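Local coordinates for protein toxin 2A (PDB 5URP) that is an ADP-ribosyltransferase toxin and virulence factor of the honeybee pathogen Paenibacillus larvae, probably transferring ADP-ribose from NAD+ to a host protein, at residues A33-W36 with G37-Y41; P65-T68 with Y69-E72. One frame throughout, in Å; residues are numbered along the deposited sequence.

Overall arrangement
Contacts 1 and 2 are both local, each made between neighbouring turns of a single helix, and they follow one another in the chain: contact 1 belongs to helix 30-45 and contact 2 to helix 64-72, with helix 50-61 between them. They lie on opposite sides of the centre of the chain, at 17 and 15 Å from it, with their own centres 28 Å apart and their nearest atoms about 17 Å apart, so neither touches the other. All four segments belong to the ADP-ribosyltransferase exoenzyme region. Contact 1 touches strand 177-178 of the three-stranded sheet through Lys34 and Tyr41, whereas Arg71 of contact 2 reaches Glu145 on the edge strand 142-145 of the mixed sheet.

Contact 1 (A33-W36 with G37-Y41); sequences AKKW and GKKEY
Glu40 lays its CG over one face of the Trp36 indole, 3.9 Å from the centroid of the six-membered ring and only 15° off its normal, a CH-pi contact between residues one helical turn apart. The indole reaches this place because its CG stands anti to the backbone N (chi1 179°), while the Glu40 chain bends at chi2 (-90°) and carries its carboxylate past the rim, with OE2 3.9 Å from Trp36 CZ2. Hydrogen bonds hold both ends of the pair: Trp36 NE1 to Asp99 OD2 and Glu40 OE2 to the backbone N of Lys98. The ring of Phe26 also meets the indole, with the planes steeply inclined.

The lysines come together two by two at the same i to i+4 spacing, as like charges. Lys34, bent at its outer torsions, brings CE to 3.5 Å from Lys38 NZ, and the two ammonium nitrogens, Lys34 NZ and Lys38 NZ, come within 3.7 Å. Lys35 NZ approaches CE of Lys39 at 3.8 Å. Such closeness is probably eased by solvent, since three of the four lysines are exposed and Lys34 is partly so.

The backbone bonds are uneven. Gly37 N to Ala33 O is short, at 2.9 Å, and Lys38 N to Lys34 O is also sound; Lys39 N to Lys35 O stretches to 3.5 Å and is weak, as is Glu40 N to Trp36 O. A further weak bond from Lys39 N to Trp36 O has i to i+3 spacing. The whole is an amphipathic alpha-helix near the N-terminus: Ala33, Tyr41 and Lys34, which touches Tyr178, pack on the ADP-ribosyltransferase fold, while Lys35, Lys38 and Lys39 lie on the exposed side.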
ATOM      1  N   ALA A  33       5.614  11.689 -11.333  1.00 30.21           N
ATOM      2  CA  ALA A  33       5.315  11.245  -9.974  1.00 28.05           C
ATOM      3  C   ALA A  33       6.455  11.586  -9.026  1.00 28.90           C
ATOM      4  O   ALA A  33       6.230  12.062  -7.907  1.00 28.27           O
ATOM      5  CB  ALA A  33       5.063   9.734  -9.965  1.00 27.22           C
ATOM      6  N   LYS A  34       7.685  11.365  -9.471  1.00 32.45           N
ATOM      7  CA  LYS A  34       8.853  11.614  -8.643  1.00 33.64           C
ATOM      8  C   LYS A  34       8.951  13.092  -8.248  1.00 40.00           C
ATOM      9  O   LYS A  34       9.248  13.417  -7.091  1.00 39.04           O
ATOM     10  CB  LYS A  34      10.076  11.139  -9.405  1.00 35.64           C
ATOM     11  CG  LYS A  34      11.233  10.645  -8.600  1.00 47.01           C
ATOM     12  CD  LYS A  34      12.193   9.888  -9.521  1.00 45.97           C
ATOM     13  CE  LYS A  34      13.650  10.250  -9.268  1.00 53.97           C
ATOM     14  NZ  LYS A  34      14.179   9.693  -7.990  1.00 59.11           N
ATOM     15  N   LYS A  35       8.681  14.005  -9.185  1.00 36.69           N
ATOM     16  CA  LYS A  35       8.740  15.434  -8.862  1.00 41.60           C
ATOM     17  C   LYS A  35       7.712  15.823  -7.802  1.00 37.49           C
ATOM     18  O   LYS A  35       8.003  16.639  -6.909  1.00 36.26           O
ATOM     19  CB  LYS A  35       8.524  16.263 -10.132  1.00 56.26           C
ATOM     20  CG  LYS A  35       8.312  17.767  -9.882  1.00 65.63           C
ATOM     21  CD  LYS A  35       8.405  18.590 -11.178  1.00 65.64           C
ATOM     22  CE  LYS A  35       8.402  20.091 -10.889  1.00 63.26           C
ATOM     23  NZ  LYS A  35       9.506  20.510  -9.952  1.00 64.33           N
ATOM     24  N   TRP A  36       6.488  15.294  -7.917  1.00 37.52           N
ATOM     25  CA  TRP A  36       5.426  15.595  -6.961  1.00 36.04           C
ATOM     26  C   TRP A  36       5.762  15.029  -5.597  1.00 38.95           C
ATOM     27  O   TRP A  36       5.632  15.717  -4.571  1.00 37.69           O
ATOM     28  CB  TRP A  36       4.104  15.023  -7.459  1.00 35.54           C
ATOM     29  CG  TRP A  36       2.943  15.242  -6.551  1.00 36.09           C
ATOM     30  CD1 TRP A  36       2.034  16.269  -6.619  1.00 39.21           C
ATOM     31  CD2 TRP A  36       2.538  14.423  -5.444  1.00 34.16           C
ATOM     32  NE1 TRP A  36       1.093  16.133  -5.628  1.00 38.63           N
ATOM     33  CE2 TRP A  36       1.379  15.021  -4.886  1.00 38.74           C
ATOM     34  CE3 TRP A  36       3.040  13.254  -4.864  1.00 34.58           C
ATOM     35  CZ2 TRP A  36       0.717  14.482  -3.787  1.00 37.49           C
ATOM     36  CZ3 TRP A  36       2.387  12.726  -3.765  1.00 35.82           C
ATOM     37  CH2 TRP A  36       1.232  13.329  -3.248  1.00 35.08           C
ATOM     38  N   GLY A  37       6.210  13.773  -5.567  1.00 30.43           N
ATOM     39  CA  GLY A  37       6.495  13.136  -4.293  1.00 30.37           C
ATOM     40  C   GLY A  37       7.627  13.815  -3.549  1.00 32.47           C
ATOM     41  O   GLY A  37       7.573  13.975  -2.327  1.00 30.87           O
ATOM     42  N   LYS A  38       8.659  14.239  -4.276  1.00 35.82           N
ATOM     43  CA  LYS A  38       9.790  14.904  -3.636  1.00 39.76           C
ATOM     44  C   LYS A  38       9.385  16.211  -2.959  1.00 43.83           C
ATOM     45  O   LYS A  38       9.983  16.587  -1.950  1.00 43.54           O
ATOM     46  CB  LYS A  38      10.891  15.168  -4.645  1.00 41.14           C
ATOM     47  CG  LYS A  38      11.652  13.933  -5.048  1.00 45.15           C
ATOM     48  CD  LYS A  38      12.698  14.276  -6.075  1.00 52.97           C
ATOM     49  CE  LYS A  38      13.463  13.056  -6.540  1.00 61.53           C
ATOM     50  NZ  LYS A  38      14.289  13.352  -7.742  1.00 68.19           N
ATOM     51  N   LYS A  39       8.378  16.909  -3.489  1.00 41.63           N
ATOM     52  CA  LYS A  39       7.880  18.114  -2.826  1.00 40.63           C
ATOM     53  C   LYS A  39       7.221  17.776  -1.498  1.00 39.58           C
ATOM     54  O   LYS A  39       7.381  18.509  -0.514  1.00 38.17           O
ATOM     55  CB  LYS A  39       6.888  18.837  -3.730  1.00 45.99           C
ATOM     56  CG  LYS A  39       7.532  19.520  -4.911  1.00 56.98           C
ATOM     57  CD  LYS A  39       6.474  20.189  -5.746  1.00 59.80           C
ATOM     58  CE  LYS A  39       7.016  20.633  -7.083  1.00 63.42           C
ATOM     59  NZ  LYS A  39       6.292  21.875  -7.519  1.00 59.73           N
ATOM     60  N   GLU A  40       6.460  16.684  -1.460  1.00 38.60           N
ATOM     61  CA  GLU A  40       5.894  16.213  -0.205  1.00 39.98           C
ATOM     62  C   GLU A  40       7.000  15.777   0.759  1.00 38.76           C
ATOM     63  O   GLU A  40       6.959  16.125   1.948  1.00 35.75           O
ATOM     64  CB  GLU A  40       4.883  15.085  -0.490  1.00 34.25           C
ATOM     65  CG  GLU A  40       3.581  15.568  -1.234  1.00 34.45           C
ATOM     66  CD  GLU A  40       2.416  16.002  -0.290  1.00 43.64           C
ATOM     67  OE1 GLU A  40       2.383  15.553   0.872  1.00 29.70           O
ATOM     68  OE2 GLU A  40       1.512  16.761  -0.731  1.00 39.44           O
ATOM     69  N   TYR A  41       8.021  15.054   0.257  1.00 29.41           N
ATOM     70  CA  TYR A  41       9.103  14.596   1.135  1.00 33.59           C
ATOM     71  C   TYR A  41       9.912  15.777   1.658  1.00 35.18           C
ATOM     72  O   TYR A  41      10.326  15.783   2.824  1.00 32.56           O
ATOM     73  CB  TYR A  41      10.050  13.593   0.436  1.00 31.29           C
ATOM     74  CG  TYR A  41      11.178  13.154   1.365  1.00 30.80           C
ATOM     75  CD1 TYR A  41      10.931  12.272   2.398  1.00 29.94           C
ATOM     76  CD2 TYR A  41      12.463  13.683   1.264  1.00 33.21           C
ATOM     77  CE1 TYR A  41      11.909  11.911   3.298  1.00 30.40           C
ATOM     78  CE2 TYR A  41      13.478  13.302   2.162  1.00 33.97           C
ATOM     79  CZ  TYR A  41      13.175  12.427   3.188  1.00 36.33           C
ATOM     80  OH  TYR A  41      14.118  12.043   4.126  1.00 37.84           O
TER

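Contact 2 (P65-T68 with Y69-E72); sequences PINT and YLRE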
ATOM      1  N   PRO A  65       8.928  -8.643   8.337  1.00 35.32           N
ATOM      2  CA  PRO A  65       8.892  -8.943   9.782  1.00 37.30           C
ATOM      3  C   PRO A  65       7.963  -8.031  10.564  1.00 37.70           C
ATOM      4  O   PRO A  65       7.182  -8.495  11.409  1.00 35.78           O
ATOM      5  CB  PRO A  65      10.354  -8.743  10.203  1.00 39.89           C
ATOM      6  CG  PRO A  65      11.139  -8.978   8.970  1.00 37.05           C
ATOM      7  CD  PRO A  65      10.308  -8.457   7.857  1.00 37.82           C
ATOM      8  N   ILE A  66       8.067  -6.728  10.327  1.00 28.54           N
ATOM      9  CA  ILE A  66       7.200  -5.773  11.004  1.00 28.80           C
ATOM     10  C   ILE A  66       5.750  -6.033  10.641  1.00 29.94           C
ATOM     11  O   ILE A  66       4.880  -6.083  11.519  1.00 29.67           O
ATOM     12  CB  ILE A  66       7.635  -4.336  10.670  1.00 30.35           C
ATOM     13  CG1 ILE A  66       8.842  -3.958  11.536  1.00 37.00           C
ATOM     14  CG2 ILE A  66       6.501  -3.356  10.925  1.00 28.84           C
ATOM     15  CD1 ILE A  66       9.515  -2.635  11.161  1.00 39.40           C
ATOM     16  N   ASN A  67       5.456  -6.198   9.344  1.00 27.34           N
ATOM     17  CA  ASN A  67       4.051  -6.310   8.948  1.00 29.12           C
ATOM     18  C   ASN A  67       3.447  -7.630   9.403  1.00 29.63           C
ATOM     19  O   ASN A  67       2.291  -7.669   9.843  1.00 30.11           O
ATOM     20  CB  ASN A  67       3.897  -6.105   7.448  1.00 29.22           C
ATOM     21  CG  ASN A  67       4.065  -4.644   7.057  1.00 27.36           C
ATOM     22  OD1 ASN A  67       3.901  -3.730   7.889  1.00 26.39           O
ATOM     23  ND2 ASN A  67       4.402  -4.408   5.803  1.00 26.09           N
ATOM     24  N   THR A  68       4.210  -8.719   9.318  1.00 29.75           N
ATOM     25  CA  THR A  68       3.750  -9.992   9.850  1.00 33.56           C
ATOM     26  C   THR A  68       3.497  -9.897  11.342  1.00 33.01           C
ATOM     27  O   THR A  68       2.517 -10.451  11.860  1.00 37.19           O
ATOM     28  CB  THR A  68       4.787 -11.082   9.559  1.00 36.67           C
ATOM     29  OG1 THR A  68       4.965 -11.192   8.142  1.00 37.85           O
ATOM     30  CG2 THR A  68       4.319 -12.401  10.097  1.00 40.20           C
ATOM     31  N   TYR A  69       4.395  -9.238  12.058  1.00 35.42           N
ATOM     32  CA  TYR A  69       4.220  -9.079  13.492  1.00 35.34           C
ATOM     33  C   TYR A  69       2.911  -8.357  13.788  1.00 37.28           C
ATOM     34  O   TYR A  69       2.116  -8.794  14.619  1.00 37.96           O
ATOM     35  CB  TYR A  69       5.423  -8.315  14.040  1.00 43.87           C
ATOM     36  CG  TYR A  69       5.354  -7.935  15.486  1.00 37.01           C
ATOM     37  CD1 TYR A  69       5.666  -8.848  16.477  1.00 38.87           C
ATOM     38  CD2 TYR A  69       5.017  -6.650  15.864  1.00 37.13           C
ATOM     39  CE1 TYR A  69       5.619  -8.489  17.806  1.00 42.83           C
ATOM     40  CE2 TYR A  69       4.969  -6.285  17.179  1.00 35.99           C
ATOM     41  CZ  TYR A  69       5.271  -7.201  18.150  1.00 38.69           C
ATOM     42  OH  TYR A  69       5.226  -6.844  19.479  1.00 39.82           O
ATOM     43  N   LEU A  70       2.646  -7.276  13.059  1.00 31.95           N
ATOM     44  CA  LEU A  70       1.431  -6.504  13.311  1.00 32.26           C
ATOM     45  C   LEU A  70       0.178  -7.293  12.939  1.00 31.99           C
ATOM     46  O   LEU A  70      -0.851  -7.201  13.614  1.00 33.22           O
ATOM     47  CB  LEU A  70       1.495  -5.203  12.520  1.00 32.31           C
ATOM     48  CG  LEU A  70       2.433  -4.116  13.028  1.00 27.46           C
ATOM     49  CD1 LEU A  70       2.568  -3.037  11.982  1.00 25.45           C
ATOM     50  CD2 LEU A  70       1.878  -3.504  14.336  1.00 28.20           C
ATOM     51  N   ARG A  71       0.242  -8.071  11.861  1.00 31.57           N
ATOM     52  CA  ARG A  71      -0.908  -8.856  11.418  1.00 35.23           C
ATOM     53  C   ARG A  71      -1.181 -10.044  12.328  1.00 37.30           C
ATOM     54  O   ARG A  71      -2.346 -10.423  12.517  1.00 40.41           O
ATOM     55  CB  ARG A  71      -0.671  -9.363   9.990  1.00 42.44           C
ATOM     56  CG  ARG A  71      -0.838  -8.349   8.883  1.00 49.27           C
ATOM     57  CD  ARG A  71      -0.266  -8.927   7.578  1.00 59.01           C
ATOM     58  NE  ARG A  71      -0.706  -8.225   6.376  1.00 68.88           N
ATOM     59  CZ  ARG A  71      -0.280  -8.513   5.146  1.00 80.08           C
ATOM     60  NH1 ARG A  71      -0.735  -7.829   4.100  1.00 76.42           N
ATOM     61  NH2 ARG A  71       0.602  -9.487   4.955  1.00 91.66           N
ATOM     62  N   GLU A  72      -0.135 -10.656  12.887  1.00 37.89           N
ATOM     63  CA  GLU A  72      -0.251 -11.942  13.570  1.00 43.03           C
ATOM     64  C   GLU A  72      -0.128 -11.865  15.084  1.00 49.42           C
ATOM     65  O   GLU A  72      -0.824 -12.602  15.786  1.00 65.34           O
ATOM     66  CB  GLU A  72       0.817 -12.910  13.042  1.00 52.93           C
ATOM     67  CG  GLU A  72       0.681 -13.231  11.549  1.00 69.45           C
ATOM     68  CD  GLU A  72       1.619 -14.338  11.081  1.00 85.01           C
ATOM     69  OE1 GLU A  72       2.577 -14.671  11.812  1.00 78.75           O
ATOM     70  OE2 GLU A  72       1.391 -14.873   9.977  1.00103.79           O
TER
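Glu72 runs alongside Thr68 one turn earlier, the two side chains pointing the same way. Its CB starts 3.2 Å from Thr68 O, the carbonyl that also receives the backbone N of Glu72 at 2.9 Å. CG, anti to its own carbonyl carbon (chi1 -62°), remains beside that same oxygen. From there the chain extends, so that CD passes the methyl of Thr68 at 3.5 Å, and the carboxylate ends with OE1 3.3 Å from Thr68 CG2. The carboxylate thus meets the methyl branch of the threonine; the hydroxyl OG1 turns back to bond to Ser64 O, as is common for threonine within a helix.

Residues 65-72 make up nearly all of the short alpha-helix 64-72, which packs against helix 79-92 through Ile66, Tyr69 and Leu70; on that apolar side Ile66 and Leu70 also run alongside each other, CG2 of Ile66 meeting CD1 of Leu70 at 4.1 Å. Arg71 CG passes Asn67 O at 3.3 Å. Tyr69 OH is bonded to Asp82 and to Lys78 N, the amide of Asn67 is held at both ends, OD1 by Tyr148 N and ND2 by Tyr59 OH, and the extended chain of Arg71 carries NE to a salt bridge with Glu145.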